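Local coordinates for leucine--tRNA ligase (Agrobacterium radiobacter, PDB 5AH5), which probably charges tRNA(Leu) with L-leucine at the expense of ATP, as a class I aminoacyl-tRNA synthetase, at residues Thr212-Ile217 / Val557-Gln562; Asp521-Gly526 / Leu532-Ser537. One frame throughout, in Å; residues are numbered along the deposited sequence.

Interaction 1: Thr212-Ile217 / Val557-Gln562; sequences TSVRNI and VELYNQ. With LSS (5'-O-(L-leucylsulfamoyl)adenosine), chain I; nucleotides of chain D.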
ATOM      1  N   THR B 212      -0.669   6.285  10.115  1.00 37.65           N
ATOM      2  CA  THR B 212      -1.821   7.052  10.513  1.00 38.06           C
ATOM      3  C   THR B 212      -2.171   8.005   9.356  1.00 33.36           C
ATOM      4  O   THR B 212      -3.312   8.365   9.184  1.00 35.41           O
ATOM      5  CB  THR B 212      -1.574   7.883  11.806  1.00 42.27           C
ATOM      6  OG1 THR B 212      -0.590   8.856  11.525  1.00 51.00           O
ATOM      7  CG2 THR B 212      -1.085   7.023  12.962  1.00 43.03           C
ATOM      8  N   SER B 213      -1.192   8.394   8.576  1.00 30.63           N
ATOM      9  CA  SER B 213      -1.428   9.191   7.400  1.00 38.70           C
ATOM     10  C   SER B 213      -2.355   8.505   6.357  1.00 38.73           C
ATOM     11  O   SER B 213      -3.303   9.121   5.877  1.00 37.30           O
ATOM     12  CB  SER B 213      -0.089   9.506   6.745  1.00 46.61           C
ATOM     13  OG  SER B 213       0.647   8.297   6.489  1.00 47.96           O
ATOM     14  N   VAL B 214      -2.060   7.251   6.007  1.00 38.46           N
ATOM     15  CA  VAL B 214      -2.881   6.456   5.062  1.00 36.17           C
ATOM     16  C   VAL B 214      -4.288   6.277   5.647  1.00 35.14           C
ATOM     17  O   VAL B 214      -5.320   6.515   4.974  1.00 35.73           O
ATOM     18  CB  VAL B 214      -2.208   5.126   4.738  1.00 33.70           C
ATOM     19  CG1 VAL B 214      -3.125   4.213   3.953  1.00 36.01           C
ATOM     20  CG2 VAL B 214      -0.942   5.358   3.951  1.00 35.33           C
ATOM     21  N   ARG B 215      -4.346   5.975   6.922  1.00 33.00           N
ATOM     22  CA  ARG B 215      -5.643   5.826   7.599  1.00 37.86           C
ATOM     23  C   ARG B 215      -6.546   7.069   7.571  1.00 40.67           C
ATOM     24  O   ARG B 215      -7.761   6.963   7.288  1.00 37.89           O
ATOM     25  CB  ARG B 215      -5.457   5.352   9.031  1.00 38.98           C
ATOM     26  CG  ARG B 215      -4.988   3.913   9.081  1.00 42.68           C
ATOM     27  CD  ARG B 215      -5.047   3.379  10.472  1.00 41.58           C
ATOM     28  NE  ARG B 215      -3.855   3.780  11.195  1.00 48.74           N
ATOM     29  CZ  ARG B 215      -3.715   3.715  12.517  1.00 52.44           C
ATOM     30  NH1 ARG B 215      -4.712   3.263  13.296  1.00 45.96           N
ATOM     31  NH2 ARG B 215      -2.548   4.086  13.052  1.00 48.65           N
ATOM     32  N   ASN B 216      -5.941   8.216   7.863  1.00 37.09           N
ATOM     33  CA  ASN B 216      -6.621   9.486   7.846  1.00 36.06           C
ATOM     34  C   ASN B 216      -7.009   9.852   6.397  1.00 35.52           C
ATOM     35  O   ASN B 216      -8.033  10.386   6.182  1.00 34.66           O
ATOM     36  CB  ASN B 216      -5.729  10.609   8.430  1.00 36.47           C
ATOM     37  CG  ASN B 216      -6.421  11.980   8.397  1.00 35.90           C
ATOM     38  OD1 ASN B 216      -7.394  12.196   9.104  1.00 39.93           O
ATOM     39  ND2 ASN B 216      -5.986  12.848   7.531  1.00 36.05           N
ATOM     40  N   ILE B 217      -6.169   9.583   5.421  1.00 36.85           N
ATOM     41  CA  ILE B 217      -6.556   9.825   4.012  1.00 35.99           C
ATOM     42  C   ILE B 217      -7.819   9.012   3.630  1.00 35.24           C
ATOM     43  O   ILE B 217      -8.765   9.547   2.982  1.00 33.88           O
ATOM     44  CB  ILE B 217      -5.372   9.585   3.076  1.00 36.54           C
ATOM     45  CG1 ILE B 217      -4.315  10.679   3.283  1.00 35.68           C
ATOM     46  CG2 ILE B 217      -5.792   9.645   1.615  1.00 40.08           C
ATOM     47  CD1 ILE B 217      -2.970  10.339   2.666  1.00 36.29           C
ATOM     48  N   VAL B 557      -1.773  -6.763   7.306  1.00 31.49           N
ATOM     49  CA  VAL B 557      -1.581  -6.449   8.731  1.00 30.73           C
ATOM     50  C   VAL B 557      -0.763  -5.163   8.889  1.00 29.74           C
ATOM     51  O   VAL B 557      -1.239  -4.192   9.429  1.00 33.36           O
ATOM     52  CB  VAL B 557      -0.952  -7.623   9.512  1.00 33.48           C
ATOM     53  CG1 VAL B 557      -0.617  -7.213  10.981  1.00 33.61           C
ATOM     54  CG2 VAL B 557      -1.914  -8.776   9.554  1.00 33.65           C
ATOM     55  N   GLU B 558       0.443  -5.195   8.368  1.00 27.91           N
ATOM     56  CA  GLU B 558       1.386  -4.091   8.369  1.00 36.09           C
ATOM     57  C   GLU B 558       1.579  -3.571   6.905  1.00 32.85           C
ATOM     58  O   GLU B 558       1.827  -4.359   6.038  1.00 31.79           O
ATOM     59  CB  GLU B 558       2.690  -4.626   8.937  1.00 39.77           C
ATOM     60  CG  GLU B 558       3.654  -3.599   9.465  1.00 62.23           C
ATOM     61  CD  GLU B 558       3.444  -3.198  10.918  1.00 62.80           C
ATOM     62  OE1 GLU B 558       3.258  -4.125  11.742  1.00 62.75           O
ATOM     63  OE2 GLU B 558       3.511  -1.964  11.206  1.00 57.90           O
ATOM     64  N   LEU B 559       1.355  -2.273   6.677  1.00 28.97           N
ATOM     65  CA  LEU B 559       1.612  -1.560   5.439  1.00 28.30           C
ATOM     66  C   LEU B 559       2.799  -0.621   5.597  1.00 29.93           C
ATOM     67  O   LEU B 559       2.796   0.233   6.424  1.00 35.23           O
ATOM     68  CB  LEU B 559       0.389  -0.738   5.034  1.00 26.81           C
ATOM     69  CG  LEU B 559       0.527   0.264   3.923  1.00 27.80           C
ATOM     70  CD1 LEU B 559       0.599  -0.509   2.595  1.00 33.08           C
ATOM     71  CD2 LEU B 559      -0.673   1.180   3.821  1.00 30.24           C
ATOM     72  N   TYR B 560       3.775  -0.768   4.731  1.00 29.28           N
ATOM     73  CA  TYR B 560       4.881   0.112   4.628  1.00 27.72           C
ATOM     74  C   TYR B 560       4.885   0.808   3.249  1.00 30.77           C
ATOM     75  O   TYR B 560       4.840   0.153   2.187  1.00 28.19           O
ATOM     76  CB  TYR B 560       6.116  -0.730   4.759  1.00 28.89           C
ATOM     77  CG  TYR B 560       6.320  -1.280   6.173  1.00 30.62           C
ATOM     78  CD1 TYR B 560       6.774  -0.456   7.227  1.00 31.03           C
ATOM     79  CD2 TYR B 560       6.032  -2.590   6.461  1.00 33.04           C
ATOM     80  CE1 TYR B 560       6.966  -0.968   8.508  1.00 29.09           C
ATOM     81  CE2 TYR B 560       6.194  -3.115   7.742  1.00 33.57           C
ATOM     82  CZ  TYR B 560       6.693  -2.311   8.756  1.00 36.02           C
ATOM     83  OH  TYR B 560       6.872  -2.875   9.998  1.00 37.85           O
ATOM     84  N   ASN B 561       4.990   2.123   3.267  1.00 25.51           N
ATOM     85  CA  ASN B 561       5.030   2.947   2.077  1.00 25.60           C
ATOM     86  C   ASN B 561       6.442   3.405   1.728  1.00 27.51           C
ATOM     87  O   ASN B 561       6.908   4.406   2.301  1.00 33.81           O
ATOM     88  CB  ASN B 561       4.164   4.206   2.288  1.00 27.48           C
ATOM     89  CG  ASN B 561       2.706   3.914   2.501  1.00 29.10           C
ATOM     90  OD1 ASN B 561       2.119   4.490   3.371  1.00 33.09           O
ATOM     91  ND2 ASN B 561       2.085   3.087   1.658  1.00 34.59           N
ATOM     92  N   GLN B 562       7.162   2.686   0.865  1.00 25.11           N
ATOM     93  CA  GLN B 562       8.473   3.138   0.434  1.00 26.55           C
ATOM     94  C   GLN B 562       8.410   4.568  -0.149  1.00 29.16           C
ATOM     95  O   GLN B 562       7.442   4.950  -0.826  1.00 27.57           O
ATOM     96  CB  GLN B 562       9.196   2.196  -0.526  1.00 25.70           C
ATOM     97  CG  GLN B 562       8.806   2.303  -2.046  1.00 27.84           C
ATOM     98  CD  GLN B 562       7.365   2.024  -2.298  1.00 27.04           C
ATOM     99  OE1 GLN B 562       6.686   1.458  -1.450  1.00 25.68           O
ATOM    100  NE2 GLN B 562       6.867   2.430  -3.475  1.00 29.54           N
TER
HETATM  101  C1  LSS I1818       1.083  -0.181  -9.521  1.00 26.69           C
HETATM  102  N1  LSS I1818       9.809   5.248  -6.322  1.00 26.41           N
HETATM  103  O1  LSS I1818       1.060   0.866  -8.912  1.00 28.41           O
HETATM  104  S1  LSS I1818       3.264   0.337 -10.545  1.00 26.30           S
HETATM  105  C2  LSS I1818       9.339   4.399  -5.411  1.00 29.83           C
HETATM  106  N2  LSS I1818       2.068  -0.531 -10.328  1.00 25.39           N
HETATM  107  O2  LSS I1818       4.667   2.805  -5.541  1.00 28.72           O
HETATM  108  N3  LSS I1818       8.397   3.470  -5.686  1.00 30.16           N
HETATM  109  O3  LSS I1818       4.268   0.164  -4.855  1.00 27.32           O
HETATM  110  C4  LSS I1818       7.917   3.396  -6.950  1.00 29.75           C
HETATM  111  N4  LSS I1818      -0.086  -2.191 -10.433  1.00 23.97           N
HETATM  112  O4  LSS I1818       6.321   0.305  -7.433  1.00 25.84           O
HETATM  113  C5  LSS I1818       8.305   4.313  -7.919  1.00 30.17           C
HETATM  114  O5  LSS I1818       4.030   0.470  -9.150  1.00 29.97           O
HETATM  115  C6  LSS I1818       9.251   5.267  -7.585  1.00 31.26           C
HETATM  116  N6  LSS I1818       9.679   6.126  -8.546  1.00 27.78           N
HETATM  117  C7  LSS I1818      -1.429  -2.553  -7.648  1.00 20.27           C
HETATM  118  N7  LSS I1818       7.621   4.028  -9.057  1.00 32.34           N
HETATM  119  C8  LSS I1818       6.780   2.991  -8.793  1.00 30.58           C
HETATM  120  C9  LSS I1818      -0.214  -1.683  -7.980  1.00 22.91           C
HETATM  121  N9  LSS I1818       6.995   2.597  -7.510  1.00 30.27           N
HETATM  122  CA  LSS I1818      -0.085  -1.117  -9.406  1.00 26.07           C
HETATM  123  C10 LSS I1818      -2.687  -1.671  -7.647  1.00 24.17           C
HETATM  124  C11 LSS I1818      -1.147  -3.286  -6.287  1.00 20.24           C
HETATM  125  O1A LSS I1818       3.091   1.731 -10.978  1.00 25.13           O
HETATM  126  C21 LSS I1818       6.301   1.559  -6.773  1.00 25.88           C
HETATM  127  C22 LSS I1818       4.861   1.880  -6.572  1.00 26.36           C
HETATM  128  C23 LSS I1818       4.248   0.511  -6.267  1.00 27.04           C
HETATM  129  C24 LSS I1818       5.132  -0.388  -7.106  1.00 25.13           C
HETATM  130  C25 LSS I1818       4.537  -0.682  -8.484  1.00 27.58           C
HETATM  131  O2A LSS I1818       4.253  -0.297 -11.389  1.00 20.07           O
ATOM    132  P     C D   4      -6.944  15.951  13.358  1.00 73.93           P
ATOM    133  OP1   C D   4      -7.168  15.304  14.678  1.00 80.41           O
ATOM    134  OP2   C D   4      -6.625  17.396  13.255  1.00 72.71           O
ATOM    135  O5'   C D   4      -5.701  15.294  12.605  1.00 65.16           O
ATOM    136  C5'   C D   4      -5.705  13.891  12.297  1.00 60.59           C
ATOM    137  C4'   C D   4      -4.750  13.592  11.165  1.00 61.08           C
ATOM    138  O4'   C D   4      -4.976  14.453  10.011  1.00 49.45           O
ATOM    139  C3'   C D   4      -3.285  13.827  11.468  1.00 57.18           C
ATOM    140  O3'   C D   4      -2.781  12.806  12.303  1.00 65.36           O
ATOM    141  C2'   C D   4      -2.700  13.795  10.069  1.00 56.50           C
ATOM    142  O2'   C D   4      -2.527  12.486   9.554  1.00 57.04           O
ATOM    143  C1'   C D   4      -3.745  14.622   9.319  1.00 51.93           C
ATOM    144  N1    C D   4      -3.417  16.059   9.252  1.00 47.38           N
ATOM    145  C2    C D   4      -2.334  16.446   8.465  1.00 45.12           C
ATOM    146  O2    C D   4      -1.673  15.574   7.880  1.00 48.87           O
ATOM    147  N3    C D   4      -2.029  17.760   8.357  1.00 52.10           N
ATOM    148  C4    C D   4      -2.758  18.671   9.007  1.00 48.21           C
ATOM    149  N4    C D   4      -2.421  19.956   8.863  1.00 55.94           N
ATOM    150  C5    C D   4      -3.865  18.305   9.826  1.00 47.70           C
ATOM    151  C6    C D   4      -4.162  17.001   9.913  1.00 50.94           C
ATOM    152  P     C D   3     -11.046  20.080  12.548  1.00 92.37           P
ATOM    153  OP1   C D   3     -11.610  19.543  13.813  1.00 94.84           O
ATOM    154  OP2   C D   3     -10.167  21.283  12.560  1.00 85.74           O
ATOM    155  O5'   C D   3     -10.256  18.901  11.828  1.00 97.10           O
ATOM    156  C5'   C D   3     -10.764  17.557  11.886  1.00 92.00           C
ATOM    157  C4'   C D   3      -9.993  16.654  10.955  1.00 87.82           C
ATOM    158  O4'   C D   3      -9.902  17.241   9.622  1.00 87.84           O
ATOM    159  C3'   C D   3      -8.530  16.406  11.277  1.00 82.93           C
ATOM    160  O3'   C D   3      -8.232  15.607  12.423  1.00 82.03           O
ATOM    161  C2'   C D   3      -8.084  15.783   9.969  1.00 76.75           C
ATOM    162  O2'   C D   3      -8.629  14.495   9.788  1.00 83.47           O
ATOM    163  C1'   C D   3      -8.741  16.736   8.969  1.00 76.74           C
ATOM    164  N1    C D   3      -7.863  17.861   8.569  1.00 66.58           N
ATOM    165  C2    C D   3      -6.798  17.591   7.698  1.00 67.75           C
ATOM    166  O2    C D   3      -6.635  16.425   7.289  1.00 65.45           O
ATOM    167  N3    C D   3      -5.983  18.606   7.314  1.00 64.16           N
ATOM    168  C4    C D   3      -6.181  19.839   7.790  1.00 53.59           C
ATOM    169  C5    C D   3      -7.246  20.136   8.689  1.00 62.98           C
ATOM    170  C6    C D   3      -8.055  19.128   9.050  1.00 60.78           C
TER
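V214, in the first turn of helix 212-222, points its isopropyl group at the end of strand 556-560 and meets L559 and N561 there. The apolar part is slight: CG1 of V214 and CD2 of L559 approach tip to tip at 3.9 Å. With CG1 anti to the backbone N (chi1 171°), that methyl goes to L559 and CG2, anti to the carbonyl carbon, goes to N561. A beta-branched side chain suits this place, offering two methyls from one short stem, one to each of two neighbouring partners. The second methyl, CG2, lies 3.2 Å from OD1 of N561, a tight van der Waals contact without a hydrogen bond. The NH2 end of the same amide is taken, ND2 donating to the carbonyl of G525, which fixes the amide with OD1 toward V214.

The polar contacts face away from this seam, toward two different ligands. Q562 gives NE2 to the adenine N3 of the leucyl-sulfamoyl adenosine, 2.9 Å away and nearly straight at 166°, and the same nitrogen makes a weak bond to the ribose O2. Across the helix, OD1 of N216 accepts from the O2' of C3 of tRNA chain D at 2.7 Å, while ND2 lies near the O4' of C4. Glutamine has the reach for the nucleoside and asparagine the short amide for RNA sugars. The seam itself is small, with no hydrogen bond across it; polar recognition is left to the outlying amides.

Interaction 2: Asp521-Gly526 / Leu532-Ser537; sequences DVYIGG and LHLIYS. With LSS (5'-O-(L-leucylsulfamoyl)adenosine), chain I.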
ATOM      1  N   ASP B 521       1.242 -10.533   6.181  1.00 27.06           N
ATOM      2  CA  ASP B 521       1.898  -9.915   7.347  1.00 28.78           C
ATOM      3  C   ASP B 521       2.444  -8.543   6.987  1.00 27.40           C
ATOM      4  O   ASP B 521       2.343  -7.619   7.763  1.00 34.32           O
ATOM      5  CB  ASP B 521       3.026 -10.812   7.815  1.00 27.90           C
ATOM      6  CG  ASP B 521       2.503 -12.184   8.250  1.00 34.45           C
ATOM      7  OD1 ASP B 521       2.001 -12.290   9.391  1.00 38.24           O
ATOM      8  OD2 ASP B 521       2.510 -13.117   7.415  1.00 30.83           O
ATOM      9  N   VAL B 522       3.112  -8.451   5.857  1.00 25.81           N
ATOM     10  CA  VAL B 522       3.763  -7.220   5.441  1.00 26.85           C
ATOM     11  C   VAL B 522       3.358  -6.959   3.978  1.00 26.91           C
ATOM     12  O   VAL B 522       3.440  -7.854   3.161  1.00 30.78           O
ATOM     13  CB  VAL B 522       5.267  -7.362   5.611  1.00 26.80           C
ATOM     14  CG1 VAL B 522       6.005  -6.232   4.980  1.00 27.41           C
ATOM     15  CG2 VAL B 522       5.652  -7.481   7.137  1.00 31.07           C
ATOM     16  N   TYR B 523       2.883  -5.746   3.708  1.00 27.92           N
ATOM     17  CA  TYR B 523       2.610  -5.232   2.369  1.00 28.48           C
ATOM     18  C   TYR B 523       3.356  -3.923   2.130  1.00 25.60           C
ATOM     19  O   TYR B 523       3.199  -2.983   2.888  1.00 30.78           O
ATOM     20  CB  TYR B 523       1.142  -4.957   2.230  1.00 26.92           C
ATOM     21  CG  TYR B 523       0.648  -4.810   0.792  1.00 26.25           C
ATOM     22  CD1 TYR B 523       1.180  -5.565  -0.260  1.00 25.40           C
ATOM     23  CD2 TYR B 523      -0.442  -4.032   0.511  1.00 28.03           C
ATOM     24  CE1 TYR B 523       0.638  -5.511  -1.581  1.00 25.30           C
ATOM     25  CE2 TYR B 523      -0.956  -3.935  -0.804  1.00 27.67           C
ATOM     26  CZ  TYR B 523      -0.404  -4.701  -1.842  1.00 26.65           C
ATOM     27  OH  TYR B 523      -0.945  -4.654  -3.149  1.00 28.21           O
ATOM     28  N   ILE B 524       4.165  -3.889   1.105  1.00 24.65           N
ATOM     29  CA  ILE B 524       5.037  -2.763   0.794  1.00 23.27           C
ATOM     30  C   ILE B 524       4.611  -2.115  -0.515  1.00 24.89           C
ATOM     31  O   ILE B 524       4.725  -2.751  -1.551  1.00 24.68           O
ATOM     32  CB  ILE B 524       6.475  -3.246   0.590  1.00 23.11           C
ATOM     33  CG1 ILE B 524       6.886  -4.252   1.735  1.00 23.92           C
ATOM     34  CG2 ILE B 524       7.427  -2.061   0.576  1.00 25.19           C
ATOM     35  CD1 ILE B 524       8.152  -5.021   1.461  1.00 21.86           C
ATOM     36  N   GLY B 525       4.171  -0.863  -0.474  1.00 23.43           N
ATOM     37  CA  GLY B 525       3.950  -0.102  -1.691  1.00 26.67           C
ATOM     38  C   GLY B 525       3.588   1.352  -1.471  1.00 28.37           C
ATOM     39  O   GLY B 525       3.443   1.801  -0.348  1.00 28.17           O
ATOM     40  N   GLY B 526       3.422   2.068  -2.560  1.00 27.16           N
ATOM     41  CA  GLY B 526       3.331   3.518  -2.536  1.00 25.35           C
ATOM     42  C   GLY B 526       2.026   4.042  -1.981  1.00 26.69           C
ATOM     43  O   GLY B 526       0.967   3.422  -2.095  1.00 26.86           O
ATOM     44  N   LEU B 532      -7.017   4.415  -3.925  1.00 31.07           N
ATOM     45  CA  LEU B 532      -7.290   3.477  -5.033  1.00 30.45           C
ATOM     46  C   LEU B 532      -7.211   2.048  -4.502  1.00 25.76           C
ATOM     47  O   LEU B 532      -8.119   1.625  -3.862  1.00 26.95           O
ATOM     48  CB  LEU B 532      -6.356   3.721  -6.230  1.00 29.63           C
ATOM     49  CG  LEU B 532      -6.662   5.036  -6.984  1.00 33.29           C
ATOM     50  CD1 LEU B 532      -5.449   5.669  -7.607  1.00 34.73           C
ATOM     51  CD2 LEU B 532      -7.717   4.836  -8.041  1.00 34.34           C
ATOM     52  N   HIS B 533      -6.134   1.313  -4.752  1.00 23.87           N
ATOM     53  CA  HIS B 533      -6.068  -0.107  -4.454  1.00 24.06           C
ATOM     54  C   HIS B 533      -6.249  -0.419  -2.949  1.00 25.90           C
ATOM     55  O   HIS B 533      -6.907  -1.411  -2.599  1.00 27.58           O
ATOM     56  CB  HIS B 533      -4.787  -0.689  -5.030  1.00 24.55           C
ATOM     57  CG  HIS B 533      -4.323  -1.970  -4.377  1.00 27.38           C
ATOM     58  ND1 HIS B 533      -4.934  -3.183  -4.594  1.00 27.66           N
ATOM     59  CD2 HIS B 533      -3.237  -2.237  -3.596  1.00 30.17           C
ATOM     60  CE1 HIS B 533      -4.284  -4.132  -3.930  1.00 29.28           C
ATOM     61  NE2 HIS B 533      -3.265  -3.582  -3.295  1.00 28.40           N
ATOM     62  N   LEU B 534      -5.758   0.459  -2.054  1.00 24.66           N
ATOM     63  CA  LEU B 534      -5.859   0.220  -0.611  1.00 25.63           C
ATOM     64  C   LEU B 534      -7.275   0.418  -0.120  1.00 25.60           C
ATOM     65  O   LEU B 534      -7.627  -0.119   0.900  1.00 30.35           O
ATOM     66  CB  LEU B 534      -4.852   1.139   0.173  1.00 27.75           C
ATOM     67  CG  LEU B 534      -3.359   0.856  -0.101  1.00 27.70           C
ATOM     68  CD1 LEU B 534      -2.386   1.900   0.436  1.00 31.27           C
ATOM     69  CD2 LEU B 534      -2.993  -0.552   0.404  1.00 26.15           C
ATOM     70  N   ILE B 535      -8.123   1.195  -0.802  1.00 26.00           N
ATOM     71  CA  ILE B 535      -9.555   1.158  -0.448  1.00 29.80           C
ATOM     72  C   ILE B 535     -10.196  -0.087  -1.024  1.00 28.68           C
ATOM     73  O   ILE B 535     -10.874  -0.803  -0.333  1.00 32.26           O
ATOM     74  CB  ILE B 535     -10.339   2.327  -1.036  1.00 36.45           C
ATOM     75  CG1 ILE B 535     -10.008   3.596  -0.282  1.00 42.74           C
ATOM     76  CG2 ILE B 535     -11.859   2.072  -0.930  1.00 42.85           C
ATOM     77  CD1 ILE B 535     -10.705   3.722   1.054  1.00 46.86           C
ATOM     78  N   TYR B 536     -10.059  -0.283  -2.340  1.00 29.27           N
ATOM     79  CA  TYR B 536     -10.790  -1.393  -2.997  1.00 28.54           C
ATOM     80  C   TYR B 536     -10.471  -2.799  -2.417  1.00 27.78           C
ATOM     81  O   TYR B 536     -11.356  -3.600  -2.217  1.00 28.83           O
ATOM     82  CB  TYR B 536     -10.466  -1.388  -4.478  1.00 29.42           C
ATOM     83  CG  TYR B 536     -10.907  -0.163  -5.271  1.00 25.82           C
ATOM     84  CD1 TYR B 536     -12.181   0.371  -5.148  1.00 29.72           C
ATOM     85  CD2 TYR B 536     -10.045   0.433  -6.135  1.00 27.30           C
ATOM     86  CE1 TYR B 536     -12.568   1.511  -5.879  1.00 30.92           C
ATOM     87  CE2 TYR B 536     -10.422   1.523  -6.919  1.00 29.80           C
ATOM     88  CZ  TYR B 536     -11.671   2.059  -6.786  1.00 29.82           C
ATOM     89  OH  TYR B 536     -11.951   3.141  -7.557  1.00 33.01           O
ATOM     90  N   SER B 537      -9.182  -3.090  -2.228  1.00 31.55           N
ATOM     91  CA  SER B 537      -8.678  -4.330  -1.601  1.00 30.96           C
ATOM     92  C   SER B 537      -9.260  -4.571  -0.201  1.00 33.08           C
ATOM     93  O   SER B 537      -9.629  -5.716   0.145  1.00 27.73           O
ATOM     94  CB  SER B 537      -7.134  -4.290  -1.532  1.00 34.84           C
ATOM     95  OG  SER B 537      -6.681  -3.225  -0.694  1.00 31.38           O
TER
HETATM   96  C1  LSS I1818       1.083  -0.181  -9.521  1.00 26.69           C
HETATM   97  N1  LSS I1818       9.809   5.248  -6.322  1.00 26.41           N
HETATM   98  O1  LSS I1818       1.060   0.866  -8.912  1.00 28.41           O
HETATM   99  S1  LSS I1818       3.264   0.337 -10.545  1.00 26.30           S
HETATM  100  C2  LSS I1818       9.339   4.399  -5.411  1.00 29.83           C
HETATM  101  N2  LSS I1818       2.068  -0.531 -10.328  1.00 25.39           N
HETATM  102  O2  LSS I1818       4.667   2.805  -5.541  1.00 28.72           O
HETATM  103  N3  LSS I1818       8.397   3.470  -5.686  1.00 30.16           N
HETATM  104  O3  LSS I1818       4.268   0.164  -4.855  1.00 27.32           O
HETATM  105  C4  LSS I1818       7.917   3.396  -6.950  1.00 29.75           C
HETATM  106  N4  LSS I1818      -0.086  -2.191 -10.433  1.00 23.97           N
HETATM  107  O4  LSS I1818       6.321   0.305  -7.433  1.00 25.84           O
HETATM  108  C5  LSS I1818       8.305   4.313  -7.919  1.00 30.17           C
HETATM  109  O5  LSS I1818       4.030   0.470  -9.150  1.00 29.97           O
HETATM  110  C6  LSS I1818       9.251   5.267  -7.585  1.00 31.26           C
HETATM  111  N6  LSS I1818       9.679   6.126  -8.546  1.00 27.78           N
HETATM  112  C7  LSS I1818      -1.429  -2.553  -7.648  1.00 20.27           C
HETATM  113  N7  LSS I1818       7.621   4.028  -9.057  1.00 32.34           N
HETATM  114  C8  LSS I1818       6.780   2.991  -8.793  1.00 30.58           C
HETATM  115  C9  LSS I1818      -0.214  -1.683  -7.980  1.00 22.91           C
HETATM  116  N9  LSS I1818       6.995   2.597  -7.510  1.00 30.27           N
HETATM  117  CA  LSS I1818      -0.085  -1.117  -9.406  1.00 26.07           C
HETATM  118  C10 LSS I1818      -2.687  -1.671  -7.647  1.00 24.17           C
HETATM  119  C11 LSS I1818      -1.147  -3.286  -6.287  1.00 20.24           C
HETATM  120  O1A LSS I1818       3.091   1.731 -10.978  1.00 25.13           O
HETATM  121  C21 LSS I1818       6.301   1.559  -6.773  1.00 25.88           C
HETATM  122  C22 LSS I1818       4.861   1.880  -6.572  1.00 26.36           C
HETATM  123  C23 LSS I1818       4.248   0.511  -6.267  1.00 27.04           C
HETATM  124  C24 LSS I1818       5.132  -0.388  -7.106  1.00 25.13           C
HETATM  125  C25 LSS I1818       4.537  -0.682  -8.484  1.00 27.58           C
HETATM  126  O2A LSS I1818       4.253  -0.297 -11.389  1.00 20.07           O
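Y523 and H533 come at each other from opposite directions, one from strand 520-524 and the other from the first turn of helix 533-546, and meet edge against edge at OH and NE2, without stacking. The phenol OH and the imidazole NE2 are 2.6 Å apart in a hydrogen bond whose donor could be either. The ring planes are inclined at 66°. A tyrosine is long enough to span the gap, and its OH is also bonded to that of Y496.

This is the strand-to-helix half of a beta-alpha-beta unit in the parallel sheet of the class I catalytic domain, and the leucyl part of the bound leucyl-adenylate analogue lies against it. In H533 a chi1 of 158° carries the ring toward Y523 and the ligand, and a chi2 of 74° turns one face to the leucine methyl C11, which sits 3.6 Å above the ring plane, toward the rim. OG of S537 lies by the opposite face; it donates to O of H533 at 2.6 Å. L534 lays CD2 at the edge of the Y523 ring, 4.1 Å from CE2. Beyond the strand, G526 N donates to the ribose O3 at 3.1 Å, where the absence of side chains on G525 and G526 lets the sugar come close.

Interaction 2 is nested along the chain within the loop closed by interaction 1: helix 212-222 comes first, then strand 520-524, helix 533-546 and strand 556-560. The centres of the two contacts are about 8 Å apart, and strands 520-524 and 556-560 are neighbours in the four-stranded parallel sheet, the latter at its edge. A probable backbone hydrogen bond, from Y523 N to E558 O, joins them directly. Q562 of interaction 1 takes adenine and ribose, while interaction 2 meets the ribose through G526 and the leucine side chain through Y523 and H533. The loops after the strands and the start of helix 533-546 thus share one ligand, while helix 212-222 carries bound tRNA on its far side.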